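Local atomic coordinates of DNA polymerase sliding clamp (PDB entry 1RWZ), a protein that encircles DNA as a ring of three subunits, probably serving as a moving platform that tethers DNA polymerase and other proteins to the template. Residues Phe29-Leu34 with Phe56-Asn60; Arg73-Ile77 with Glu105-Ala109; Lys84-Glu88 with Lys98-Gly102. One frame throughout, in Å; residues are numbered along the deposited sequence.

Within one N-terminal clamp domain, three contacts illustrate how chemistry follows location. All three reach the antiparallel sheet bounded by strands 58-61 and 104-109. Interaction 1 joins the first of these edge strands to a hairpin of the other sheet through one phenolic hydrogen bond, in partly buried surroundings. Interaction 2, the most deeply buried, sets the second edge strand against helix 71-78 with apolar groups and no hydrogen bond. Interaction 3 lies inside the sheet, combining main-chain hydrogen bonds with a salt bridge on one face and valines on the other. Interactions 2 and 3 adjoin, with Tyr106 O probably bonded to Val99 N, while Glu57 packs on Leu86 between interactions 1 and 3.

Interaction 1 (Phe29-Leu34 with Phe56-Asn60); sequences FLEKGL and FEVYN
The ring of Tyr59 meets Leu30 O at its edge, near the ring plane, while the ring of Phe56 takes Leu34 CB at its own edge, 4.0 Å from CZ. Over one face of the Phe56 ring lies Tyr59 CD1, displaced toward the rim; Phe56 thus meets Leu34 while Tyr59 reaches the turn at Leu30. With its CG anti to the backbone N (chi1 -169°), Tyr59 points its phenol toward the turn, and the OH donates to Leu30 O over 2.6 Å. The donor sits in the carbonyl plane on a lone pair, at a C=O...donor angle of 140°. Phe29 adds an apolar flank, its CD2 4.2 Å from Tyr59 CE1, with the two side chains at a slant to each other. Glu57 and Val58, both opposite Ile5, form a classic beta bulge just before Tyr59. Leu30 O has a second donor, for Gly33 N also reaches it at 3.0 Å, closing a type I turn. The reverse bond, Leu30 N to Gly33 O at 2.8 Å, completes the pair that marks a tight two-residue beta hairpin. It links strands 24-30 and 33-39, and Tyr59, from edge strand 58-61 of the other sheet, caps its turn carbonyl with one hydrogen bond.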
ATOM      1  N   PHE A  29     -27.202  15.133  19.778  1.00 18.90           N
ATOM      2  CA  PHE A  29     -27.434  13.883  20.477  1.00 19.57           C
ATOM      3  C   PHE A  29     -28.898  13.952  20.879  1.00 20.02           C
ATOM      4  O   PHE A  29     -29.263  14.618  21.853  1.00 20.52           O
ATOM      5  CB  PHE A  29     -26.534  13.754  21.703  1.00 19.86           C
ATOM      6  CG  PHE A  29     -25.114  13.417  21.366  1.00 20.23           C
ATOM      7  CD1 PHE A  29     -24.212  14.416  21.013  1.00 20.45           C
ATOM      8  CD2 PHE A  29     -24.687  12.094  21.358  1.00 20.58           C
ATOM      9  CE1 PHE A  29     -22.902  14.098  20.654  1.00 20.80           C
ATOM     10  CE2 PHE A  29     -23.380  11.765  21.000  1.00 20.57           C
ATOM     11  CZ  PHE A  29     -22.486  12.768  20.648  1.00 21.65           C
ATOM     12  N   LEU A  30     -29.736  13.281  20.097  1.00 19.92           N
ATOM     13  CA  LEU A  30     -31.175  13.271  20.327  1.00 21.01           C
ATOM     14  C   LEU A  30     -31.611  11.997  21.031  1.00 21.26           C
ATOM     15  O   LEU A  30     -30.859  11.031  21.103  1.00 21.12           O
ATOM     16  CB  LEU A  30     -31.906  13.391  18.990  1.00 21.16           C
ATOM     17  CG  LEU A  30     -31.412  14.493  18.049  1.00 22.18           C
ATOM     18  CD1 LEU A  30     -32.155  14.390  16.728  1.00 22.86           C
ATOM     19  CD2 LEU A  30     -31.619  15.860  18.685  1.00 23.10           C
ATOM     20  N   GLU A  31     -32.833  11.993  21.550  1.00 22.10           N
ATOM     21  CA  GLU A  31     -33.333  10.812  22.233  1.00 23.02           C
ATOM     22  C   GLU A  31     -33.305   9.603  21.298  1.00 22.26           C
ATOM     23  O   GLU A  31     -33.016   8.484  21.727  1.00 21.86           O
ATOM     24  CB  GLU A  31     -34.760  11.048  22.736  1.00 26.02           C
ATOM     25  CG  GLU A  31     -34.853  12.061  23.871  1.00 31.07           C
ATOM     26  CD  GLU A  31     -34.171  11.588  25.151  1.00 34.12           C
ATOM     27  OE1 GLU A  31     -34.049  12.402  26.092  1.00 36.40           O
ATOM     28  OE2 GLU A  31     -33.759  10.408  25.223  1.00 36.10           O
ATOM     29  N   LYS A  32     -33.580   9.842  20.020  1.00 21.13           N
ATOM     30  CA  LYS A  32     -33.613   8.775  19.024  1.00 21.17           C
ATOM     31  C   LYS A  32     -32.239   8.374  18.482  1.00 19.81           C
ATOM     32  O   LYS A  32     -32.107   7.336  17.825  1.00 18.51           O
ATOM     33  CB  LYS A  32     -34.522   9.187  17.860  1.00 23.24           C
ATOM     34  CG  LYS A  32     -33.944  10.282  16.964  1.00 26.53           C
ATOM     35  CD  LYS A  32     -34.975  11.367  16.635  1.00 28.23           C
ATOM     36  CE  LYS A  32     -34.994  12.487  17.686  1.00 28.42           C
ATOM     37  NZ  LYS A  32     -35.312  12.030  19.074  1.00 26.33           N
ATOM     38  N   GLY A  33     -31.223   9.190  18.751  1.00 18.64           N
ATOM     39  CA  GLY A  33     -29.885   8.877  18.273  1.00 17.47           C
ATOM     40  C   GLY A  33     -29.094  10.104  17.854  1.00 17.63           C
ATOM     41  O   GLY A  33     -29.493  11.238  18.129  1.00 17.33           O
ATOM     42  N   LEU A  34     -27.969   9.878  17.183  1.00 16.41           N
ATOM     43  CA  LEU A  34     -27.112  10.967  16.731  1.00 16.25           C
ATOM     44  C   LEU A  34     -27.510  11.472  15.349  1.00 16.45           C
ATOM     45  O   LEU A  34     -27.832  10.689  14.454  1.00 16.01           O
ATOM     46  CB  LEU A  34     -25.650  10.500  16.725  1.00 16.14           C
ATOM     47  CG  LEU A  34     -24.549  11.481  16.305  1.00 16.79           C
ATOM     48  CD1 LEU A  34     -23.224  11.025  16.900  1.00 17.05           C
ATOM     49  CD2 LEU A  34     -24.455  11.561  14.785  1.00 16.24           C
ATOM     50  N   PHE A  56     -25.736   1.989  18.644  1.00 13.21           N
ATOM     51  CA  PHE A  56     -24.692   2.181  19.654  1.00 14.07           C
ATOM     52  C   PHE A  56     -24.689   0.984  20.607  1.00 14.70           C
ATOM     53  O   PHE A  56     -25.708   0.315  20.764  1.00 15.18           O
ATOM     54  CB  PHE A  56     -24.983   3.432  20.486  1.00 13.67           C
ATOM     55  CG  PHE A  56     -24.739   4.724  19.763  1.00 14.01           C
ATOM     56  CD1 PHE A  56     -23.521   5.386  19.892  1.00 13.99           C
ATOM     57  CD2 PHE A  56     -25.729   5.287  18.966  1.00 14.10           C
ATOM     58  CE1 PHE A  56     -23.295   6.599  19.234  1.00 14.14           C
ATOM     59  CE2 PHE A  56     -25.518   6.493  18.306  1.00 13.73           C
ATOM     60  CZ  PHE A  56     -24.298   7.152  18.440  1.00 14.21           C
ATOM     61  N   GLU A  57     -23.553   0.721  21.249  1.00 14.67           N
ATOM     62  CA  GLU A  57     -23.482  -0.373  22.215  1.00 15.68           C
ATOM     63  C   GLU A  57     -24.127   0.169  23.488  1.00 16.21           C
ATOM     64  O   GLU A  57     -24.837  -0.546  24.201  1.00 16.31           O
ATOM     65  CB  GLU A  57     -22.028  -0.765  22.495  1.00 16.40           C
ATOM     66  CG  GLU A  57     -21.201  -1.042  21.243  1.00 18.16           C
ATOM     67  CD  GLU A  57     -21.886  -1.994  20.279  1.00 20.36           C
ATOM     68  OE1 GLU A  57     -22.451  -3.010  20.739  1.00 20.87           O
ATOM     69  OE2 GLU A  57     -21.850  -1.732  19.058  1.00 20.38           O
ATOM     70  N   VAL A  58     -23.855   1.442  23.764  1.00 15.64           N
ATOM     71  CA  VAL A  58     -24.413   2.152  24.915  1.00 16.46           C
ATOM     72  C   VAL A  58     -24.780   3.558  24.444  1.00 16.34           C
ATOM     73  O   VAL A  58     -24.003   4.203  23.743  1.00 14.67           O
ATOM     74  CB  VAL A  58     -23.393   2.289  26.075  1.00 17.09           C
ATOM     75  CG1 VAL A  58     -23.987   3.154  27.180  1.00 18.28           C
ATOM     76  CG2 VAL A  58     -23.026   0.913  26.630  1.00 17.90           C
ATOM     77  N   TYR A  59     -25.962   4.031  24.824  1.00 16.62           N
ATOM     78  CA  TYR A  59     -26.397   5.370  24.438  1.00 17.55           C
ATOM     79  C   TYR A  59     -27.126   5.985  25.628  1.00 19.06           C
ATOM     80  O   TYR A  59     -28.331   5.789  25.799  1.00 17.94           O
ATOM     81  CB  TYR A  59     -27.330   5.310  23.220  1.00 17.34           C
ATOM     82  CG  TYR A  59     -27.612   6.661  22.594  1.00 16.88           C
ATOM     83  CD1 TYR A  59     -26.685   7.265  21.743  1.00 16.73           C
ATOM     84  CD2 TYR A  59     -28.787   7.356  22.886  1.00 17.36           C
ATOM     85  CE1 TYR A  59     -26.922   8.527  21.197  1.00 16.67           C
ATOM     86  CE2 TYR A  59     -29.032   8.619  22.348  1.00 17.08           C
ATOM     87  CZ  TYR A  59     -28.095   9.199  21.506  1.00 16.83           C
ATOM     88  OH  TYR A  59     -28.323  10.452  20.978  1.00 16.36           O
ATOM     89  N   ASN A  60     -26.384   6.721  26.454  1.00 20.21           N
ATOM     90  CA  ASN A  60     -26.955   7.351  27.638  1.00 22.29           C
ATOM     91  C   ASN A  60     -26.831   8.860  27.616  1.00 23.35           C
ATOM     92  O   ASN A  60     -25.733   9.396  27.751  1.00 23.06           O
ATOM     93  CB  ASN A  60     -26.273   6.840  28.908  1.00 23.64           C
ATOM     94  CG  ASN A  60     -26.439   5.354  29.105  1.00 25.38           C
ATOM     95  OD1 ASN A  60     -27.514   4.803  28.874  1.00 27.35           O
ATOM     96  ND2 ASN A  60     -25.379   4.694  29.556  1.00 26.54           N
TER

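Interaction 2 (Arg73-Ile77 with Glu105-Ala109); sequences RIFDI and EYKVA
Segment 73-77 runs nearly antiparallel to strand 105-109 (166°), the axes approaching to 10.7 Å, with Arg73 facing Val108 and Ile77 facing Tyr106. Ile77 supplies the closest packing. Its CG1 lies over one face of the Tyr106 ring in a CH-pi contact, 3.5 Å from the centroid and 19° off the normal. The CD1 of Ile77 follows across the same ring, 3.4 Å from Tyr106 CE1. Ile74 comes instead to the ring edge, where its CD1 is 4.2 Å from Tyr106 CE2 and equally serves Val108, 4.1 Å from CG1. Arg73 is extended from CG to NE, so its aliphatic part passes the strand on the way to its charge; CD rests 3.9 Å from Val108 CG2. At the far end of the ring, Tyr106 OH bonds to Asp170 of a second subunit, and Arg73 NH1 forms a salt bridge with that same carboxylate. The strand itself pairs with a strand of that subunit, continuing the sheet across the interface. Within the subunit, then, apolar groups and aliphatic carbons make the contact, with no hydrogen bond across it, whereas at the trimer interface the arginine charge and the phenol hydrogen bond would probably favour the ionised form of Asp170 of the second subunit.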
ATOM      1  N   ARG A  73      -9.998  17.621  13.448  1.00 25.80           N
ATOM      2  CA  ARG A  73      -9.334  17.024  14.606  1.00 26.42           C
ATOM      3  C   ARG A  73      -9.832  15.620  14.921  1.00 26.32           C
ATOM      4  O   ARG A  73      -9.031  14.702  15.097  1.00 26.03           O
ATOM      5  CB  ARG A  73      -9.512  17.903  15.844  1.00 28.03           C
ATOM      6  CG  ARG A  73      -8.717  19.189  15.812  1.00 30.34           C
ATOM      7  CD  ARG A  73      -8.824  19.922  17.141  1.00 32.92           C
ATOM      8  NE  ARG A  73      -8.062  21.168  17.148  1.00 35.13           N
ATOM      9  CZ  ARG A  73      -6.736  21.239  17.050  1.00 36.15           C
ATOM     10  NH1 ARG A  73      -6.012  20.134  16.941  1.00 36.78           N
ATOM     11  NH2 ARG A  73      -6.136  22.423  17.055  1.00 37.09           N
ATOM     12  N   ILE A  74     -11.150  15.451  15.003  1.00 25.91           N
ATOM     13  CA  ILE A  74     -11.710  14.138  15.298  1.00 25.94           C
ATOM     14  C   ILE A  74     -11.278  13.151  14.220  1.00 25.90           C
ATOM     15  O   ILE A  74     -10.988  11.990  14.507  1.00 25.49           O
ATOM     16  CB  ILE A  74     -13.259  14.172  15.370  1.00 26.36           C
ATOM     17  CG1 ILE A  74     -13.715  15.095  16.501  1.00 26.20           C
ATOM     18  CG2 ILE A  74     -13.804  12.764  15.602  1.00 26.08           C
ATOM     19  CD1 ILE A  74     -13.204  14.699  17.873  1.00 26.41           C
ATOM     20  N   PHE A  75     -11.226  13.615  12.976  1.00 25.92           N
ATOM     21  CA  PHE A  75     -10.817  12.748  11.884  1.00 26.52           C
ATOM     22  C   PHE A  75      -9.357  12.346  12.063  1.00 27.14           C
ATOM     23  O   PHE A  75      -8.995  11.185  11.881  1.00 27.10           O
ATOM     24  CB  PHE A  75     -10.991  13.454  10.537  1.00 26.88           C
ATOM     25  CG  PHE A  75     -10.625  12.599   9.357  1.00 27.39           C
ATOM     26  CD1 PHE A  75     -11.203  11.345   9.188  1.00 27.53           C
ATOM     27  CD2 PHE A  75      -9.710  13.048   8.413  1.00 28.00           C
ATOM     28  CE1 PHE A  75     -10.875  10.548   8.094  1.00 27.84           C
ATOM     29  CE2 PHE A  75      -9.377  12.258   7.316  1.00 28.63           C
ATOM     30  CZ  PHE A  75      -9.962  11.007   7.157  1.00 28.30           C
ATOM     31  N   ASP A  76      -8.522  13.311  12.423  1.00 27.61           N
ATOM     32  CA  ASP A  76      -7.108  13.036  12.620  1.00 29.00           C
ATOM     33  C   ASP A  76      -6.938  12.014  13.742  1.00 29.05           C
ATOM     34  O   ASP A  76      -6.220  11.029  13.587  1.00 29.07           O
ATOM     35  CB  ASP A  76      -6.362  14.331  12.948  1.00 30.39           C
ATOM     36  CG  ASP A  76      -4.857  14.163  12.902  1.00 31.99           C
ATOM     37  OD1 ASP A  76      -4.365  13.426  12.020  1.00 33.29           O
ATOM     38  OD2 ASP A  76      -4.162  14.780  13.737  1.00 33.48           O
ATOM     39  N   ILE A  77      -7.621  12.243  14.859  1.00 29.28           N
ATOM     40  CA  ILE A  77      -7.552  11.340  16.006  1.00 29.75           C
ATOM     41  C   ILE A  77      -8.134   9.963  15.685  1.00 29.62           C
ATOM     42  O   ILE A  77      -7.639   8.946  16.172  1.00 29.08           O
ATOM     43  CB  ILE A  77      -8.313  11.922  17.224  1.00 30.26           C
ATOM     44  CG1 ILE A  77      -7.654  13.226  17.679  1.00 31.24           C
ATOM     45  CG2 ILE A  77      -8.334  10.912  18.362  1.00 31.76           C
ATOM     46  CD1 ILE A  77      -6.217  13.069  18.157  1.00 32.46           C
ATOM     47  N   GLU A 105      -7.215   8.205  26.369  1.00 20.15           N
ATOM     48  CA  GLU A 105      -8.300   9.153  26.574  1.00 21.76           C
ATOM     49  C   GLU A 105      -7.880  10.465  25.925  1.00 22.27           C
ATOM     50  O   GLU A 105      -6.894  11.083  26.333  1.00 20.81           O
ATOM     51  CB  GLU A 105      -8.590   9.392  28.054  1.00 23.56           C
ATOM     52  CG  GLU A 105      -9.695  10.428  28.270  1.00 27.60           C
ATOM     53  CD  GLU A 105     -10.045  10.640  29.729  1.00 30.26           C
ATOM     54  OE1 GLU A 105     -10.463   9.669  30.390  1.00 32.74           O
ATOM     55  OE2 GLU A 105      -9.904  11.782  30.218  1.00 32.25           O
ATOM     56  N   TYR A 106      -8.625  10.862  24.899  1.00 22.73           N
ATOM     57  CA  TYR A 106      -8.381  12.097  24.164  1.00 23.49           C
ATOM     58  C   TYR A 106      -9.404  13.123  24.639  1.00 23.76           C
ATOM     59  O   TYR A 106     -10.574  12.794  24.837  1.00 22.50           O
ATOM     60  CB  TYR A 106      -8.550  11.837  22.660  1.00 25.06           C
ATOM     61  CG  TYR A 106      -8.550  13.071  21.778  1.00 27.37           C
ATOM     62  CD1 TYR A 106      -7.398  13.840  21.613  1.00 28.04           C
ATOM     63  CD2 TYR A 106      -9.706  13.459  21.090  1.00 27.99           C
ATOM     64  CE1 TYR A 106      -7.392  14.964  20.783  1.00 28.95           C
ATOM     65  CE2 TYR A 106      -9.710  14.583  20.258  1.00 28.98           C
ATOM     66  CZ  TYR A 106      -8.550  15.329  20.108  1.00 29.00           C
ATOM     67  OH  TYR A 106      -8.540  16.426  19.275  1.00 29.91           O
ATOM     68  N   LYS A 107      -8.957  14.356  24.857  1.00 24.11           N
ATOM     69  CA  LYS A 107      -9.854  15.426  25.286  1.00 24.64           C
ATOM     70  C   LYS A 107      -9.714  16.549  24.275  1.00 24.12           C
ATOM     71  O   LYS A 107      -8.606  17.012  24.014  1.00 23.11           O
ATOM     72  CB  LYS A 107      -9.465  15.967  26.664  1.00 26.16           C
ATOM     73  CG  LYS A 107      -9.735  15.046  27.836  1.00 28.98           C
ATOM     74  CD  LYS A 107      -9.353  15.745  29.133  1.00 31.06           C
ATOM     75  CE  LYS A 107      -9.706  14.909  30.349  1.00 32.83           C
ATOM     76  NZ  LYS A 107      -9.326  15.601  31.615  1.00 34.05           N
ATOM     77  N   VAL A 108     -10.824  16.977  23.686  1.00 23.51           N
ATOM     78  CA  VAL A 108     -10.758  18.063  22.724  1.00 23.82           C
ATOM     79  C   VAL A 108     -11.753  19.143  23.099  1.00 23.98           C
ATOM     80  O   VAL A 108     -12.855  18.856  23.567  1.00 23.10           O
ATOM     81  CB  VAL A 108     -11.042  17.582  21.277  1.00 24.72           C
ATOM     82  CG1 VAL A 108     -12.444  17.021  21.170  1.00 24.09           C
ATOM     83  CG2 VAL A 108     -10.852  18.741  20.301  1.00 25.55           C
ATOM     84  N   ALA A 109     -11.346  20.393  22.916  1.00 24.11           N
ATOM     85  CA  ALA A 109     -12.212  21.511  23.230  1.00 24.62           C
ATOM     86  C   ALA A 109     -13.328  21.570  22.199  1.00 24.48           C
ATOM     87  O   ALA A 109     -13.084  21.453  20.998  1.00 24.67           O
ATOM     88  CB  ALA A 109     -11.416  22.813  23.219  1.00 24.43           C
TER

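Interaction 3 (Lys84-Glu88 with Lys98-Gly102); sequences KDLVE and KVKFG
Neighbouring arms of a beta hairpin, strands 86-91 and 96-101, meet here with Glu88 paired to Lys100. They form an antiparallel hydrogen-bonded pair: Glu88 N donates to Lys100 O at 2.8 Å, and Lys100 N returns the bond to Glu88 O over the same length. Both bonds are nearly straight (168° and 173° at the hydrogen). Each acceptor also receives a weaker CA-H...O contact, Lys100 O from Val87 CA at 3.3 Å and Glu88 O from Val99 CA at 3.5 Å.

The side chains of Glu88 and Lys100 rise from the same face and run alongside each other. Glu88 is extended, whereas Lys100 turns at chi3 (-60°), a bend that brings its CE beside Glu88 OE1. Beyond it, Lys100 NZ makes a rather long salt bridge to Glu88 OE1 at 3.4 Å. The other carboxylate oxygen, OE2, comes close to the carboxylate of Asp3, and the nearby lysine would be expected to ease that crowding of like charge.

On the opposite face the contact is apolar. Val87 CG1 touches Val99 CG1 at 3.6 Å, and Val87 CG2 lies 4.1 Å from Phe101 CB, the two side chains pointing the same way. The Phe101 side chain also touches Ser80 and Ile81, and Asp85 OD1 approaches its CD1 at a slant, 3.9 Å away, while bonding to Ser82 N. Where the strands part, a water donates to Leu86 O and accepts from Gly102 N. Backbone bonds join Val87 to Met6 of strand 2-7 on one side and Val99 to Tyr106 of strand 104-109 on the other. The result is an antiparallel beta hairpin with a charged pair on the Glu88/Lys100 face and an apolar Val87/Val99/Phe101 face, part of the sheet of the clamp's N-terminal domain.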
ATOM      1  N   LYS A  84     -11.767  -2.111  15.080  1.00 30.03           N
ATOM      2  CA  LYS A  84     -12.191  -3.103  16.066  1.00 30.30           C
ATOM      3  C   LYS A  84     -12.158  -2.614  17.515  1.00 29.47           C
ATOM      4  O   LYS A  84     -12.485  -3.359  18.440  1.00 30.27           O
ATOM      5  CB  LYS A  84     -11.346  -4.370  15.925  1.00 31.88           C
ATOM      6  CG  LYS A  84     -11.630  -5.137  14.643  1.00 33.72           C
ATOM      7  CD  LYS A  84     -10.847  -6.439  14.587  1.00 35.67           C
ATOM      8  CE  LYS A  84     -11.267  -7.281  13.390  1.00 36.65           C
ATOM      9  NZ  LYS A  84     -10.546  -8.584  13.356  1.00 37.76           N
ATOM     10  N   ASP A  85     -11.757  -1.365  17.713  1.00 27.92           N
ATOM     11  CA  ASP A  85     -11.727  -0.782  19.051  1.00 26.68           C
ATOM     12  C   ASP A  85     -13.150  -0.347  19.384  1.00 24.58           C
ATOM     13  O   ASP A  85     -13.942  -0.075  18.482  1.00 24.65           O
ATOM     14  CB  ASP A  85     -10.853   0.480  19.075  1.00 27.98           C
ATOM     15  CG  ASP A  85      -9.371   0.182  19.153  1.00 30.12           C
ATOM     16  OD1 ASP A  85      -8.578   1.080  18.784  1.00 31.14           O
ATOM     17  OD2 ASP A  85      -8.999  -0.926  19.594  1.00 30.84           O
ATOM     18  N   LEU A  86     -13.485  -0.309  20.669  1.00 22.63           N
ATOM     19  CA  LEU A  86     -14.787   0.204  21.077  1.00 20.85           C
ATOM     20  C   LEU A  86     -14.422   1.608  21.532  1.00 20.12           C
ATOM     21  O   LEU A  86     -13.414   1.796  22.220  1.00 20.08           O
ATOM     22  CB  LEU A  86     -15.386  -0.570  22.254  1.00 22.13           C
ATOM     23  CG  LEU A  86     -16.276  -1.774  21.942  1.00 22.43           C
ATOM     24  CD1 LEU A  86     -16.987  -2.206  23.220  1.00 22.88           C
ATOM     25  CD2 LEU A  86     -17.297  -1.412  20.876  1.00 21.53           C
ATOM     26  N   VAL A  87     -15.217   2.597  21.144  1.00 18.29           N
ATOM     27  CA  VAL A  87     -14.919   3.970  21.520  1.00 17.27           C
ATOM     28  C   VAL A  87     -16.033   4.574  22.354  1.00 16.39           C
ATOM     29  O   VAL A  87     -17.210   4.426  22.031  1.00 15.94           O
ATOM     30  CB  VAL A  87     -14.727   4.857  20.273  1.00 17.89           C
ATOM     31  CG1 VAL A  87     -14.211   6.232  20.690  1.00 18.65           C
ATOM     32  CG2 VAL A  87     -13.778   4.188  19.296  1.00 18.55           C
ATOM     33  N   GLU A  88     -15.658   5.255  23.431  1.00 15.95           N
ATOM     34  CA  GLU A  88     -16.636   5.904  24.291  1.00 16.43           C
ATOM     35  C   GLU A  88     -16.502   7.416  24.122  1.00 17.33           C
ATOM     36  O   GLU A  88     -15.393   7.955  24.121  1.00 16.74           O
ATOM     37  CB  GLU A  88     -16.411   5.513  25.759  1.00 17.20           C
ATOM     38  CG  GLU A  88     -17.375   6.175  26.746  1.00 18.04           C
ATOM     39  CD  GLU A  88     -17.249   5.623  28.159  1.00 19.71           C
ATOM     40  OE1 GLU A  88     -16.156   5.139  28.513  1.00 20.24           O
ATOM     41  OE2 GLU A  88     -18.237   5.682  28.921  1.00 21.36           O
ATOM     42  N   LYS A  98     -14.651  14.014  25.509  1.00 19.35           N
ATOM     43  CA  LYS A  98     -13.674  12.981  25.828  1.00 20.14           C
ATOM     44  C   LYS A  98     -13.892  11.820  24.870  1.00 19.80           C
ATOM     45  O   LYS A  98     -15.029  11.410  24.629  1.00 18.61           O
ATOM     46  CB  LYS A  98     -13.843  12.487  27.266  1.00 22.17           C
ATOM     47  CG  LYS A  98     -13.511  13.511  28.336  1.00 25.03           C
ATOM     48  CD  LYS A  98     -13.610  12.888  29.723  1.00 27.17           C
ATOM     49  CE  LYS A  98     -13.291  13.896  30.812  1.00 29.33           C
ATOM     50  NZ  LYS A  98     -13.418  13.292  32.172  1.00 30.55           N
ATOM     51  N   VAL A  99     -12.801  11.310  24.311  1.00 18.46           N
ATOM     52  CA  VAL A  99     -12.863  10.188  23.384  1.00 18.57           C
ATOM     53  C   VAL A  99     -11.965   9.111  23.972  1.00 18.86           C
ATOM     54  O   VAL A  99     -10.751   9.284  24.047  1.00 18.93           O
ATOM     55  CB  VAL A  99     -12.341  10.584  21.991  1.00 18.61           C
ATOM     56  CG1 VAL A  99     -12.455   9.404  21.033  1.00 18.31           C
ATOM     57  CG2 VAL A  99     -13.127  11.775  21.469  1.00 18.27           C
ATOM     58  N   LYS A 100     -12.564   8.006  24.398  1.00 19.06           N
ATOM     59  CA  LYS A 100     -11.792   6.931  25.002  1.00 19.49           C
ATOM     60  C   LYS A 100     -11.831   5.636  24.208  1.00 19.78           C
ATOM     61  O   LYS A 100     -12.891   5.196  23.769  1.00 18.89           O
ATOM     62  CB  LYS A 100     -12.289   6.664  26.420  1.00 21.49           C
ATOM     63  CG  LYS A 100     -12.284   7.884  27.321  1.00 23.79           C
ATOM     64  CD  LYS A 100     -12.368   7.485  28.785  1.00 27.62           C
ATOM     65  CE  LYS A 100     -13.623   6.703  29.087  1.00 28.77           C
ATOM     66  NZ  LYS A 100     -13.618   6.201  30.490  1.00 31.31           N
ATOM     67  N   PHE A 101     -10.660   5.034  24.031  1.00 19.12           N
ATOM     68  CA  PHE A 101     -10.536   3.778  23.309  1.00 19.98           C
ATOM     69  C   PHE A 101      -9.226   3.135  23.739  1.00 20.26           C
ATOM     70  O   PHE A 101      -8.229   3.827  23.955  1.00 18.77           O
ATOM     71  CB  PHE A 101     -10.568   4.026  21.793  1.00 19.88           C
ATOM     72  CG  PHE A 101      -9.488   4.944  21.297  1.00 20.71           C
ATOM     73  CD1 PHE A 101      -8.277   4.433  20.836  1.00 20.68           C
ATOM     74  CD2 PHE A 101      -9.679   6.324  21.292  1.00 21.27           C
ATOM     75  CE1 PHE A 101      -7.271   5.281  20.377  1.00 21.04           C
ATOM     76  CE2 PHE A 101      -8.678   7.182  20.835  1.00 21.31           C
ATOM     77  CZ  PHE A 101      -7.472   6.659  20.376  1.00 21.60           C
ATOM     78  N   GLY A 102      -9.225   1.814  23.884  1.00 20.48           N
ATOM     79  CA  GLY A 102      -8.013   1.147  24.322  1.00 21.18           C
ATOM     80  C   GLY A 102      -7.626   1.732  25.668  1.00 20.71           C
ATOM     81  O   GLY A 102      -8.475   1.895  26.540  1.00 21.21           O
TER
HETATM   82  O   HOH W   1     -11.103   0.106  22.686  1.00 32.98           O
HETATM   83  O   HOH W   2     -12.254   0.577  24.637  1.00 38.75           O
HETATM   84  O   HOH W   3     -15.909   6.162  31.502  1.00 50.47           O